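Long-range contacts in inorganic pyrophosphatase (Shewanella sp. AS-11, PDB 6LL8), which probably hydrolyses diphosphate to two phosphates in a site built around divalent metal ions such as manganese: residues 5-10 with 67-72; 16-21 with 47-52; 43-48 with 185-190; 74-79 with 95-100. One frame throughout, in Å; residues are numbered along the deposited sequence.

Contact 1 (5-10 with 67-72); sequences YVVGHK and EEVYIV. With MG (magnesium ion), chain C.
Tyr-5 and Val-7 pair with strand 68-72 through their backbones, two neighbouring strands of the parallel sheet of the DHH domain lying side by side. Four hydrogen bonds form the ladder: Tyr-5 N to Glu-68 O (2.9 Å), Tyr-70 N to Tyr-5 O (2.8 Å), Val-7 N to Tyr-70 O (3.0 Å) and Val-72 N to Val-7 O (3.0 Å). In the last, the donor stands 46° out of the carbonyl plane of Val-7. Val-6, between them, turns its backbone groups to strand 34-38.

Apolar contacts follow on both faces. Val-6 CG1 meets Val-72 CG2 at 3.6 Å, the two side chains crossing at a slant, on the side packed by helix 14-29. Val-7 CG1, held between the backbone N and the carbonyl carbon (chi1 62°), lies 3.7 Å from Val-69 CG1 on the other face. These compact, beta-branched residues suit a buried strand.

At the polar end, Glu-67 OE1 sits in the plane of the Tyr-5 ring beside CE2 (3.4 Å), the carboxylate turned 86° to the ring, and a water joins Glu-67 OE2 to Tyr-5 OH.

Beyond Gly-8, His-9 NE2 binds magnesium at 2.2 Å together with Asp-13 and Asp-73. Its ND1 donates in the ring plane to Lys-10 O, which helps fix the ring's rotation. The hydrogen-bonded ladder thus ends just short of a metal ligand, which probably helps position His-9.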
loop_
_atom_site.group_PDB
_atom_site.type_symbol
_atom_site.label_atom_id
_atom_site.label_comp_id
_atom_site.label_asym_id
_atom_site.label_seq_id
_atom_site.Cartn_x
_atom_site.Cartn_y
_atom_site.Cartn_z
ATOM N N TYR A 5 3.443 4.286 18.921
ATOM C CA TYR A 5 3.533 4.830 17.560
ATOM C C TYR A 5 2.710 3.966 16.641
ATOM O O TYR A 5 2.835 2.743 16.641
ATOM C CB TYR A 5 4.986 4.897 17.104
ATOM C CG TYR A 5 5.758 5.968 17.810
ATOM C CD1 TYR A 5 5.772 7.256 17.329
ATOM C CD2 TYR A 5 6.493 5.689 18.939
ATOM C CE1 TYR A 5 6.461 8.261 17.972
ATOM C CE2 TYR A 5 7.195 6.686 19.587
ATOM C CZ TYR A 5 7.185 7.971 19.104
ATOM O OH TYR A 5 7.893 8.949 19.734
ATOM N N VAL A 6 1.910 4.619 15.818
ATOM C CA VAL A 6 1.057 3.968 14.817
ATOM C C VAL A 6 1.690 4.197 13.463
ATOM O O VAL A 6 1.856 5.368 13.078
ATOM C CB VAL A 6 -0.377 4.515 14.878
ATOM C CG1 VAL A 6 -1.250 3.700 13.938
ATOM C CG2 VAL A 6 -0.928 4.499 16.295
ATOM N N VAL A 7 2.111 3.144 12.777
ATOM C CA VAL A 7 2.959 3.341 11.584
ATOM C C VAL A 7 2.698 2.231 10.568
ATOM O O VAL A 7 2.643 1.039 10.889
ATOM C CB VAL A 7 4.422 3.483 11.970
ATOM C CG1 VAL A 7 4.945 2.262 12.634
ATOM C CG2 VAL A 7 5.283 3.839 10.782
ATOM N N GLY A 8 2.583 2.674 9.331
ATOM C CA GLY A 8 2.382 1.788 8.188
ATOM C C GLY A 8 3.669 1.376 7.526
ATOM O O GLY A 8 4.750 1.466 8.089
ATOM N N HIS A 9 3.538 0.842 6.321
ATOM C CA HIS A 9 4.702 0.227 5.672
ATOM C C HIS A 9 5.743 1.249 5.255
ATOM O O HIS A 9 5.431 2.406 4.950
ATOM C CB HIS A 9 4.301 -0.705 4.515
ATOM C CG HIS A 9 3.377 -0.177 3.464
ATOM N ND1 HIS A 9 3.765 0.707 2.469
ATOM C CD2 HIS A 9 2.077 -0.468 3.215
ATOM C CE1 HIS A 9 2.681 0.931 1.686
ATOM N NE2 HIS A 9 1.638 0.231 2.116
ATOM N N LYS A 10 6.976 0.763 5.114
ATOM C CA LYS A 10 8.005 1.465 4.356
ATOM C C LYS A 10 7.428 1.881 3.011
ATOM O O LYS A 10 6.626 1.163 2.434
ATOM C CB LYS A 10 9.222 0.569 4.172
ATOM C CG LYS A 10 10.137 0.411 5.370
ATOM C CD LYS A 10 11.390 -0.367 5.059
ATOM C CE LYS A 10 12.409 -0.296 6.168
ATOM N NZ LYS A 10 13.628 -1.019 5.716
ATOM N N GLU A 67 10.110 1.096 21.859
ATOM C CA GLU A 67 8.768 1.685 21.727
ATOM C C GLU A 67 7.716 0.602 21.633
ATOM O O GLU A 67 8.042 -0.551 21.320
ATOM C CB GLU A 67 8.689 2.561 20.482
ATOM C CG GLU A 67 9.727 3.666 20.416
ATOM C CD GLU A 67 9.611 4.762 21.460
ATOM O OE1 GLU A 67 8.592 4.856 22.151
ATOM O OE2 GLU A 67 10.542 5.559 21.556
ATOM N N GLU A 68 6.468 0.993 21.854
ATOM C CA GLU A 68 5.290 0.182 21.506
ATOM C C GLU A 68 4.797 0.684 20.153
ATOM O O GLU A 68 4.656 1.887 19.943
ATOM C CB GLU A 68 4.201 0.303 22.555
ATOM C CG GLU A 68 4.547 -0.399 23.856
ATOM C CD GLU A 68 3.528 -0.133 24.947
ATOM O OE1 GLU A 68 3.283 1.040 25.196
ATOM O OE2 GLU A 68 3.096 -1.091 25.589
ATOM N N VAL A 69 4.515 -0.261 19.273
ATOM C CA VAL A 69 4.172 0.031 17.878
ATOM C C VAL A 69 2.882 -0.670 17.509
ATOM O O VAL A 69 2.715 -1.871 17.738
ATOM C CB VAL A 69 5.298 -0.373 16.931
ATOM C CG1 VAL A 69 4.945 -0.094 15.495
ATOM C CG2 VAL A 69 6.582 0.326 17.288
ATOM N N TYR A 70 1.988 0.081 16.876
ATOM C CA TYR A 70 0.760 -0.458 16.257
ATOM C C TYR A 70 1.001 -0.361 14.770
ATOM O O TYR A 70 1.081 0.733 14.186
ATOM C CB TYR A 70 -0.481 0.302 16.712
ATOM C CG TYR A 70 -1.729 -0.531 16.694
ATOM C CD1 TYR A 70 -2.199 -1.112 15.529
ATOM C CD2 TYR A 70 -2.476 -0.710 17.848
ATOM C CE1 TYR A 70 -3.339 -1.897 15.533
ATOM C CE2 TYR A 70 -3.639 -1.474 17.865
ATOM C CZ TYR A 70 -4.059 -2.083 16.689
ATOM O OH TYR A 70 -5.169 -2.885 16.635
ATOM N N ILE A 71 1.174 -1.527 14.150
ATOM C CA ILE A 71 1.492 -1.671 12.721
ATOM C C ILE A 71 0.200 -1.505 11.921
ATOM O O ILE A 71 -0.821 -2.082 12.260
ATOM C CB ILE A 71 2.126 -3.039 12.462
ATOM C CG1 ILE A 71 3.451 -3.216 13.207
ATOM C CG2 ILE A 71 2.255 -3.335 10.970
ATOM C CD1 ILE A 71 4.604 -2.452 12.670
ATOM N N VAL A 72 0.291 -0.791 10.808
ATOM C CA VAL A 72 -0.828 -0.586 9.861
ATOM C C VAL A 72 -0.401 -1.102 8.494
ATOM O O VAL A 72 0.674 -0.768 8.006
ATOM C CB VAL A 72 -1.196 0.907 9.811
ATOM C CG1 VAL A 72 -2.352 1.171 8.873
ATOM C CG2 VAL A 72 -1.500 1.455 11.186
HETATM MG MG MG C . -0.513 0.336 1.591
HETATM O O HOH W 1 10.443 8.329 20.642
#

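Contact 2 (16-21 with 47-52); sequences SICGAI and AFILEK
Two successive beta-alpha-beta crossovers of the parallel DHH sheet bring helices 14-29 and 44-53 side by side, and this contact is where they meet. The local axes run in broadly the same direction, 36° apart, but 11.0 Å from each other, so that side chains rather than backbones must bridge the distance. Leu-50 does most of the bridging with its forked end. Its CD1 meets Ile-17 CG2 at 4.0 Å, the two side chains crossing at about a right angle; that CG2 branch stands anti to the backbone N of Ile-17 while CG1 (chi1 -64°) lies beside it. The other methyl, CD2, meets Ile-21 CD1 tip to tip at 4.0 Å. Cys-18, short and polarisable, lies on the Ile-49 flank of the patch: its SG is 3.9 Å from Ile-49 CG2 and 4.1 Å from Leu-50 CD2.

Helix 134-147 closes the cluster, with Ile-139 against Cys-18 and Ile-21 and Cys-142 against Ile-49, while Leu-42 touches Leu-50. Just before Ile-17 in the helix, Ser-16 OG is hydrogen-bonded to Asp-73, a magnesium ligand. Branched aliphatic groups and a thiol give the interface dispersion forces without direction, which implies that the spacing of the two helices is set by the shapes of these side chains.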
loop_
_atom_site.group_PDB
_atom_site.type_symbol
_atom_site.label_atom_id
_atom_site.label_comp_id
_atom_site.label_asym_id
_atom_site.label_seq_id
_atom_site.Cartn_x
_atom_site.Cartn_y
_atom_site.Cartn_z
ATOM N N SER A 16 -1.548 3.662 4.479
ATOM C CA SER A 16 -0.587 3.654 5.588
ATOM C C SER A 16 -0.547 5.005 6.298
ATOM O O SER A 16 -0.361 5.033 7.520
ATOM C CB SER A 16 0.794 3.262 5.102
ATOM O OG SER A 16 0.964 1.858 5.006
ATOM N N ILE A 17 -0.589 6.107 5.575
ATOM C CA ILE A 17 -0.502 7.456 6.185
ATOM C C ILE A 17 -1.823 7.789 6.847
ATOM O O ILE A 17 -1.883 8.180 8.028
ATOM C CB ILE A 17 -0.094 8.502 5.142
ATOM C CG1 ILE A 17 1.309 8.213 4.619
ATOM C CG2 ILE A 17 -0.253 9.899 5.692
ATOM C CD1 ILE A 17 2.432 8.300 5.634
ATOM N N CYS A 18 -2.901 7.712 6.088
ATOM C CA CYS A 18 -4.229 8.098 6.595
ATOM C C CYS A 18 -4.655 7.167 7.703
ATOM O O CYS A 18 -5.296 7.602 8.663
ATOM C CB CYS A 18 -5.246 8.139 5.464
ATOM S SG CYS A 18 -4.823 9.379 4.191
ATOM N N GLY A 19 -4.348 5.886 7.550
ATOM C CA GLY A 19 -4.675 4.943 8.620
ATOM C C GLY A 19 -3.917 5.194 9.896
ATOM O O GLY A 19 -4.482 5.072 10.991
ATOM N N ALA A 20 -2.656 5.585 9.805
ATOM C CA ALA A 20 -1.903 5.937 11.032
ATOM C C ALA A 20 -2.570 7.134 11.724
ATOM O O ALA A 20 -2.726 7.123 12.955
ATOM C CB ALA A 20 -0.473 6.215 10.703
ATOM N N ILE A 21 -2.947 8.144 10.967
ATOM C CA ILE A 21 -3.614 9.344 11.538
ATOM C C ILE A 21 -4.935 8.910 12.164
ATOM O O ILE A 21 -5.250 9.295 13.299
ATOM C CB ILE A 21 -3.828 10.404 10.455
ATOM C CG1 ILE A 21 -2.493 10.959 9.964
ATOM C CG2 ILE A 21 -4.719 11.518 10.986
ATOM C CD1 ILE A 21 -2.594 11.853 8.749
ATOM N N ALA A 47 -0.127 13.500 -0.466
ATOM C CA ALA A 47 -0.028 14.942 -0.189
ATOM C C ALA A 47 -1.341 15.620 -0.586
ATOM O O ALA A 47 -1.805 16.519 0.118
ATOM C CB ALA A 47 1.172 15.517 -0.905
ATOM N N PHE A 48 -1.895 15.237 -1.734
ATOM C CA PHE A 48 -3.168 15.785 -2.221
ATOM C C PHE A 48 -4.265 15.542 -1.213
ATOM O O PHE A 48 -5.065 16.443 -0.891
ATOM C CB PHE A 48 -3.463 15.181 -3.592
ATOM C CG PHE A 48 -4.803 15.535 -4.180
ATOM C CD1 PHE A 48 -4.929 16.658 -4.957
ATOM C CD2 PHE A 48 -5.929 14.748 -3.963
ATOM C CE1 PHE A 48 -6.153 17.015 -5.496
ATOM C CE2 PHE A 48 -7.159 15.097 -4.522
ATOM C CZ PHE A 48 -7.245 16.221 -5.301
ATOM N N ILE A 49 -4.360 14.311 -0.714
ATOM C CA ILE A 49 -5.436 13.957 0.253
ATOM C C ILE A 49 -5.278 14.791 1.538
ATOM O O ILE A 49 -6.257 15.352 2.050
ATOM C CB ILE A 49 -5.387 12.458 0.550
ATOM C CG1 ILE A 49 -5.755 11.619 -0.686
ATOM C CG2 ILE A 49 -6.271 12.113 1.744
ATOM C CD1 ILE A 49 -5.396 10.148 -0.523
ATOM N N LEU A 50 -4.062 14.824 2.077
ATOM C CA LEU A 50 -3.861 15.528 3.353
ATOM C C LEU A 50 -4.129 17.021 3.171
ATOM O O LEU A 50 -4.698 17.640 4.062
ATOM C CB LEU A 50 -2.471 15.283 3.933
ATOM C CG LEU A 50 -2.156 13.849 4.350
ATOM C CD1 LEU A 50 -0.929 13.829 5.252
ATOM C CD2 LEU A 50 -3.313 13.122 5.034
ATOM N N GLU A 51 -3.727 17.604 2.054
ATOM C CA GLU A 51 -3.959 19.038 1.844
ATOM C C GLU A 51 -5.465 19.281 1.756
ATOM O O GLU A 51 -5.984 20.269 2.331
ATOM C CB GLU A 51 -3.218 19.534 0.608
ATOM C CG GLU A 51 -3.357 21.046 0.415
ATOM C CD GLU A 51 -4.653 21.633 -0.104
ATOM O OE1 GLU A 51 -5.442 20.934 -0.743
ATOM O OE2 GLU A 51 -4.839 22.868 0.141
ATOM N N LYS A 52 -6.184 18.386 1.081
ATOM C CA LYS A 52 -7.630 18.588 0.867
ATOM C C LYS A 52 -8.365 18.673 2.200
ATOM O O LYS A 52 -9.319 19.439 2.325
ATOM C CB LYS A 52 -8.185 17.448 0.019
ATOM C CG LYS A 52 -9.659 17.539 -0.285
ATOM C CD LYS A 52 -10.088 16.462 -1.221
ATOM C CE LYS A 52 -11.577 16.454 -1.487
ATOM N NZ LYS A 52 -12.012 17.718 -2.118
#

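Contact 3 (43-48 with 185-190); sequences SPETAF and KVKSAV
Val-186 lays its CG2 methyl over one face of the Phe-48 ring, displaced toward the rim on the CD1 side. This is a CH-pi contact, with the methyl carbon 4.1 Å from the ring centroid and 22° off the ring normal. The other branch, CG1, anti to the backbone N (chi1 172°), turns instead to the first turn of helix 44-53 and touches Pro-44 C at 3.7 Å and Pro-44 CB at 4.0 Å. A forked valine thus serves two partners, and proline suits a first helical turn, where its lack of an N-H costs nothing. Ser-43, at the N-cap, shares a hydrogen bond of 3.0 Å between its OG and Thr-46 OG1.

Deeper in, Lys-187 crosses Glu-45 in a long salt bridge, Lys-187 NZ to Glu-45 OE2 3.4 Å. Lys-187 CE is nearer still, 3.2 Å from Glu-45 OE2. Ser-14 and Ser-146 also hold the Glu-45 carboxylate, and Glu-219 is the stronger partner of Lys-187. A methionine in place of Lys-187 would probably leave the carboxylates of Glu-45 and Glu-219 without the positive charge they share. Joining helix 44-53 of the DHH domain to the DHHA2 end of helix 176-187, the contact combines a modest apolar patch with a charge network that probably depends on several partners at once.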
loop_
_atom_site.group_PDB
_atom_site.type_symbol
_atom_site.label_atom_id
_atom_site.label_comp_id
_atom_site.label_asym_id
_atom_site.label_seq_id
_atom_site.Cartn_x
_atom_site.Cartn_y
_atom_site.Cartn_z
ATOM N N SER A 43 3.758 10.260 -1.034
ATOM C CA SER A 43 3.493 10.314 -2.470
ATOM C C SER A 43 2.719 11.581 -2.817
ATOM O O SER A 43 2.064 12.187 -1.955
ATOM C CB SER A 43 2.693 9.120 -2.904
ATOM O OG SER A 43 1.369 9.233 -2.393
ATOM N N PRO A 44 2.752 12.008 -4.095
ATOM C CA PRO A 44 1.868 13.097 -4.516
ATOM C C PRO A 44 0.399 12.867 -4.189
ATOM O O PRO A 44 -0.290 13.803 -3.788
ATOM C CB PRO A 44 2.157 13.255 -6.001
ATOM C CG PRO A 44 3.609 12.800 -6.127
ATOM C CD PRO A 44 3.727 11.641 -5.143
ATOM N N GLU A 45 -0.074 11.641 -4.374
ATOM C CA GLU A 45 -1.495 11.344 -4.072
ATOM C C GLU A 45 -1.771 11.607 -2.602
ATOM O O GLU A 45 -2.792 12.227 -2.235
ATOM C CB GLU A 45 -1.810 9.885 -4.402
ATOM C CG GLU A 45 -3.244 9.505 -4.148
ATOM C CD GLU A 45 -3.593 8.079 -3.838
ATOM O OE1 GLU A 45 -3.210 7.562 -2.839
ATOM O OE2 GLU A 45 -4.371 7.568 -4.597
ATOM N N THR A 46 -0.913 11.124 -1.707
ATOM C CA THR A 46 -1.167 11.297 -0.271
ATOM C C THR A 46 -1.079 12.771 0.100
ATOM O O THR A 46 -1.870 13.252 0.909
ATOM C CB THR A 46 -0.226 10.458 0.595
ATOM O OG1 THR A 46 -0.277 9.100 0.139
ATOM C CG2 THR A 46 -0.614 10.535 2.051
ATOM N N ALA A 47 -0.127 13.500 -0.466
ATOM C CA ALA A 47 -0.028 14.942 -0.189
ATOM C C ALA A 47 -1.341 15.620 -0.586
ATOM O O ALA A 47 -1.805 16.519 0.118
ATOM C CB ALA A 47 1.172 15.517 -0.905
ATOM N N PHE A 48 -1.895 15.237 -1.734
ATOM C CA PHE A 48 -3.168 15.785 -2.221
ATOM C C PHE A 48 -4.265 15.542 -1.213
ATOM O O PHE A 48 -5.065 16.443 -0.891
ATOM C CB PHE A 48 -3.463 15.181 -3.592
ATOM C CG PHE A 48 -4.803 15.535 -4.180
ATOM C CD1 PHE A 48 -4.929 16.658 -4.957
ATOM C CD2 PHE A 48 -5.929 14.748 -3.963
ATOM C CE1 PHE A 48 -6.153 17.015 -5.496
ATOM C CE2 PHE A 48 -7.159 15.097 -4.522
ATOM C CZ PHE A 48 -7.245 16.221 -5.301
ATOM N N LYS A 185 -5.893 10.808 -11.216
ATOM C CA LYS A 185 -5.308 11.853 -12.092
ATOM C C LYS A 185 -4.015 12.385 -11.479
ATOM O O LYS A 185 -3.046 12.589 -12.186
ATOM C CB LYS A 185 -6.317 12.978 -12.327
ATOM C CG LYS A 185 -7.505 12.574 -13.187
ATOM C CD LYS A 185 -8.438 13.754 -13.397
ATOM C CE LYS A 185 -9.647 13.469 -14.197
ATOM N NZ LYS A 185 -10.168 14.778 -14.683
ATOM N N VAL A 186 -3.967 12.562 -10.169
ATOM C CA VAL A 186 -2.702 12.947 -9.500
ATOM C C VAL A 186 -1.659 11.857 -9.710
ATOM O O VAL A 186 -0.509 12.179 -10.072
ATOM C CB VAL A 186 -2.927 13.257 -8.029
ATOM C CG1 VAL A 186 -1.602 13.456 -7.303
ATOM C CG2 VAL A 186 -3.788 14.507 -7.869
ATOM N N LYS A 187 -2.015 10.597 -9.524
ATOM C CA LYS A 187 -1.062 9.490 -9.695
ATOM C C LYS A 187 -0.523 9.460 -11.118
ATOM O O LYS A 187 0.592 8.984 -11.322
ATOM C CB LYS A 187 -1.676 8.132 -9.338
ATOM C CG LYS A 187 -1.869 7.873 -7.852
ATOM C CD LYS A 187 -2.403 6.436 -7.524
ATOM C CE LYS A 187 -2.067 5.871 -6.115
ATOM N NZ LYS A 187 -2.882 4.699 -5.603
ATOM N N SER A 188 -1.305 9.893 -12.098
ATOM C CA SER A 188 -0.946 9.801 -13.518
ATOM C C SER A 188 0.007 10.923 -13.930
ATOM O O SER A 188 0.487 10.878 -15.067
ATOM C CB SER A 188 -2.200 9.844 -14.350
ATOM O OG SER A 188 -3.073 8.748 -14.071
ATOM N N ALA A 189 0.235 11.924 -13.080
ATOM C CA ALA A 189 1.060 13.104 -13.422
ATOM C C ALA A 189 2.532 12.754 -13.208
ATOM O O ALA A 189 3.150 13.200 -12.249
ATOM C CB ALA A 189 0.609 14.302 -12.622
ATOM N N VAL A 190 3.102 12.007 -14.121
ATOM C CA VAL A 190 4.473 11.456 -13.994
ATOM C C VAL A 190 5.479 12.184 -14.902
ATOM O O VAL A 190 6.652 11.809 -14.848
ATOM C CB VAL A 190 4.436 9.943 -14.263
ATOM C CG1 VAL A 190 3.635 9.172 -13.211
ATOM C CG2 VAL A 190 3.934 9.643 -15.673
HETATM O O HOH W 2 -1.932 5.470 -2.431
#

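Contact 4 (74-79 with 95-100); sequences HSEITQ and HHKLGD. With MG (magnesium ion), chain D; CA (calcium ion), chain H; 2PN (imidodiphosphoric acid), chain I.
The His-96 ring, whose ND1 lies 4.2 Å from His-74 CA, takes the bound imidodiphosphate at its edge: the N1 of the ligand donates to NE2 at 2.8 Å, while Asp-94 holds ND1. The His-74 ring carries Gln-79 CB over one face and Glu-76 CA at its edge, and its ND1 accepts from Glu-76 N. Asp-94, His-95 and His-96 spell the Asp-His-His signature of the DHH family; His-95 NE2 binds magnesium at 2.2 Å beside Asp-15, Asp-73 and Asp-147.

Past the histidines, two loops run side by side. Ser-75, with OG swung between its backbone N and carbonyl carbon (chi1 58°), accepts an almost straight bond from Gly-99 N (2.9 Å). Glu-76 bends at chi2 and takes Lys-97 NZ from above its carboxylate plane, OE2 to NZ 2.7 Å. With an alanine at Glu-76, Lys-97 NZ would probably lose its carboxylate mate and keep little more than a weak bond to Gln-303. Glycine fits at Gly-99, since a CB there would collide with Ser-75 O and Glu-76 OE2. Asp-100 OD1 accepts from Ile-77 N, the first residue of the short 3-10 segment, at 2.9 Å. Gly-99 O lies 2.7 Å from the calcium ion, which Leu-101 O also binds.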
loop_
_atom_site.group_PDB
_atom_site.type_symbol
_atom_site.label_atom_id
_atom_site.label_comp_id
_atom_site.label_asym_id
_atom_site.label_seq_id
_atom_site.Cartn_x
_atom_site.Cartn_y
_atom_site.Cartn_z
ATOM N N HIS A 74 0.415 -3.784 6.787
ATOM C CA HIS A 74 1.302 -4.901 6.414
ATOM C C HIS A 74 1.524 -5.794 7.623
ATOM O O HIS A 74 1.222 -5.372 8.741
ATOM C CB HIS A 74 2.648 -4.395 5.881
ATOM C CG HIS A 74 3.542 -3.891 6.937
ATOM N ND1 HIS A 74 4.553 -4.681 7.467
ATOM C CD2 HIS A 74 3.570 -2.689 7.537
ATOM C CE1 HIS A 74 5.145 -3.924 8.393
ATOM N NE2 HIS A 74 4.611 -2.703 8.460
ATOM N N SER A 75 2.175 -6.939 7.415
ATOM C CA SER A 75 2.690 -7.725 8.541
ATOM C C SER A 75 4.032 -8.370 8.200
ATOM O O SER A 75 4.272 -9.530 8.572
ATOM C CB SER A 75 1.685 -8.712 9.055
ATOM O OG SER A 75 1.256 -9.626 8.055
ATOM N N GLU A 76 4.911 -7.599 7.559
ATOM C CA GLU A 76 6.176 -8.108 6.996
ATOM C C GLU A 76 7.394 -7.486 7.658
ATOM O O GLU A 76 7.472 -6.264 7.794
ATOM C CB GLU A 76 6.276 -7.729 5.510
ATOM C CG GLU A 76 5.147 -8.240 4.643
ATOM C CD GLU A 76 5.053 -9.738 4.454
ATOM O OE1 GLU A 76 6.073 -10.420 4.480
ATOM O OE2 GLU A 76 3.925 -10.209 4.296
ATOM N N ILE A 77 8.409 -8.312 7.928
ATOM C CA ILE A 77 9.712 -7.788 8.366
ATOM C C ILE A 77 10.237 -6.785 7.348
ATOM O O ILE A 77 10.729 -5.722 7.740
ATOM C CB ILE A 77 10.710 -8.923 8.608
ATOM C CG1 ILE A 77 10.290 -9.713 9.838
ATOM C CG2 ILE A 77 12.143 -8.436 8.746
ATOM C CD1 ILE A 77 11.099 -10.992 10.027
ATOM N N THR A 78 10.155 -7.078 6.054
ATOM C CA THR A 78 10.757 -6.231 5.011
ATOM C C THR A 78 10.072 -4.872 4.892
ATOM O O THR A 78 10.633 -3.980 4.245
ATOM C CB THR A 78 10.718 -6.910 3.631
ATOM O OG1 THR A 78 9.359 -7.297 3.384
ATOM C CG2 THR A 78 11.686 -8.071 3.496
ATOM N N GLN A 79 8.892 -4.697 5.426
ATOM C CA GLN A 79 8.129 -3.444 5.308
ATOM C C GLN A 79 8.026 -2.730 6.651
ATOM O O GLN A 79 7.474 -1.633 6.697
ATOM C CB GLN A 79 6.749 -3.732 4.728
ATOM C CG GLN A 79 6.852 -4.275 3.313
ATOM C CD GLN A 79 5.501 -4.657 2.770
ATOM O OE1 GLN A 79 4.518 -3.931 3.034
ATOM N NE2 GLN A 79 5.522 -5.675 1.891
ATOM N N HIS A 95 -4.916 -5.818 5.928
ATOM C CA HIS A 95 -5.715 -6.539 4.919
ATOM C C HIS A 95 -4.809 -7.292 3.938
ATOM O O HIS A 95 -5.223 -7.566 2.822
ATOM C CB HIS A 95 -6.674 -5.582 4.218
ATOM C CG HIS A 95 -6.048 -4.484 3.403
ATOM N ND1 HIS A 95 -6.573 -4.134 2.185
ATOM C CD2 HIS A 95 -5.034 -3.614 3.632
ATOM C CE1 HIS A 95 -5.875 -3.091 1.723
ATOM N NE2 HIS A 95 -4.931 -2.738 2.567
ATOM N N HIS A 96 -3.588 -7.613 4.358
ATOM C CA HIS A 96 -2.631 -8.410 3.574
ATOM C C HIS A 96 -2.544 -9.837 4.095
ATOM O O HIS A 96 -3.059 -10.150 5.183
ATOM C CB HIS A 96 -1.230 -7.775 3.600
ATOM C CG HIS A 96 -1.141 -6.508 2.820
ATOM N ND1 HIS A 96 -1.489 -5.262 3.350
ATOM C CD2 HIS A 96 -0.738 -6.265 1.542
ATOM C CE1 HIS A 96 -1.317 -4.341 2.401
ATOM N NE2 HIS A 96 -0.844 -4.920 1.295
ATOM N N LYS A 97 -1.843 -10.676 3.352
ATOM C CA LYS A 97 -1.402 -11.975 3.838
ATOM C C LYS A 97 -0.691 -11.823 5.169
ATOM O O LYS A 97 -0.173 -10.747 5.508
ATOM C CB LYS A 97 -0.466 -12.591 2.806
ATOM C CG LYS A 97 0.920 -11.970 2.717
ATOM C CD LYS A 97 1.708 -12.557 1.554
ATOM C CE LYS A 97 3.066 -11.943 1.340
ATOM N NZ LYS A 97 4.004 -12.216 2.450
ATOM N N LEU A 98 -0.628 -12.926 5.896
ATOM C CA LEU A 98 0.118 -12.949 7.160
ATOM C C LEU A 98 1.597 -13.133 6.851
ATOM O O LEU A 98 2.002 -14.163 6.319
ATOM C CB LEU A 98 -0.391 -14.063 8.055
ATOM C CG LEU A 98 0.252 -14.135 9.428
ATOM C CD1 LEU A 98 0.054 -12.836 10.202
ATOM C CD2 LEU A 98 -0.290 -15.307 10.206
ATOM N N GLY A 99 2.367 -12.109 7.164
ATOM C CA GLY A 99 3.803 -12.108 6.942
ATOM C C GLY A 99 4.569 -12.604 8.126
ATOM O O GLY A 99 4.041 -13.219 9.058
ATOM N N ASP A 100 5.878 -12.332 8.091
ATOM C CA ASP A 100 6.841 -12.943 9.022
ATOM C C ASP A 100 7.141 -12.070 10.232
ATOM O O ASP A 100 8.011 -12.449 11.014
ATOM C CB ASP A 100 8.078 -13.384 8.266
ATOM C CG ASP A 100 8.812 -12.307 7.514
ATOM O OD1 ASP A 100 8.315 -11.188 7.408
ATOM O OD2 ASP A 100 9.920 -12.679 6.975
HETATM MG MG MG D . -3.716 -0.924 2.036
HETATM CA CA CA H . 4.057 -14.569 11.404
HETATM P P1 2PN I . -1.740 -1.818 -0.284
HETATM O O1 2PN I . -0.587 -1.370 0.610
HETATM O O2 2PN I . -2.008 -0.847 -1.404
HETATM O O3 2PN I . -2.981 -2.113 0.537
HETATM N N1 2PN I . -1.280 -3.246 -0.961
HETATM P P2 2PN I . -0.860 -3.734 -2.480
HETATM O O4 2PN I . 0.473 -4.452 -2.292
HETATM O O5 2PN I . -0.699 -2.504 -3.347
HETATM O O6 2PN I . -1.939 -4.666 -2.976
HETATM O O HOH W 3 -1.376 -9.112 7.691
HETATM O O HOH W 4 1.776 -8.697 4.975
HETATM O O HOH W 5 9.781 -9.972 5.446
#

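In the fold
From the N terminus, strand 4-7 leads into helix 14-29, and contact 1 closes the first large loop by setting strand 68-72 beside strand 4-7. Contact 2 falls wholly within that loop, joining the helices of its two crossovers. Helix 44-53 then serves twice: one end belongs to contact 2, while contact 3 starts from its N-terminal turns and reaches far along the chain to 185-190, so its span crosses that of contact 1. Contact 4 opens just after contact 1 closes, joining the loops that follow strands 68-72 and 88-94; it lies within the span of contact 3 but across the chain's centre from it. Lys-10 N and Gln-79 O link contacts 1 and 4.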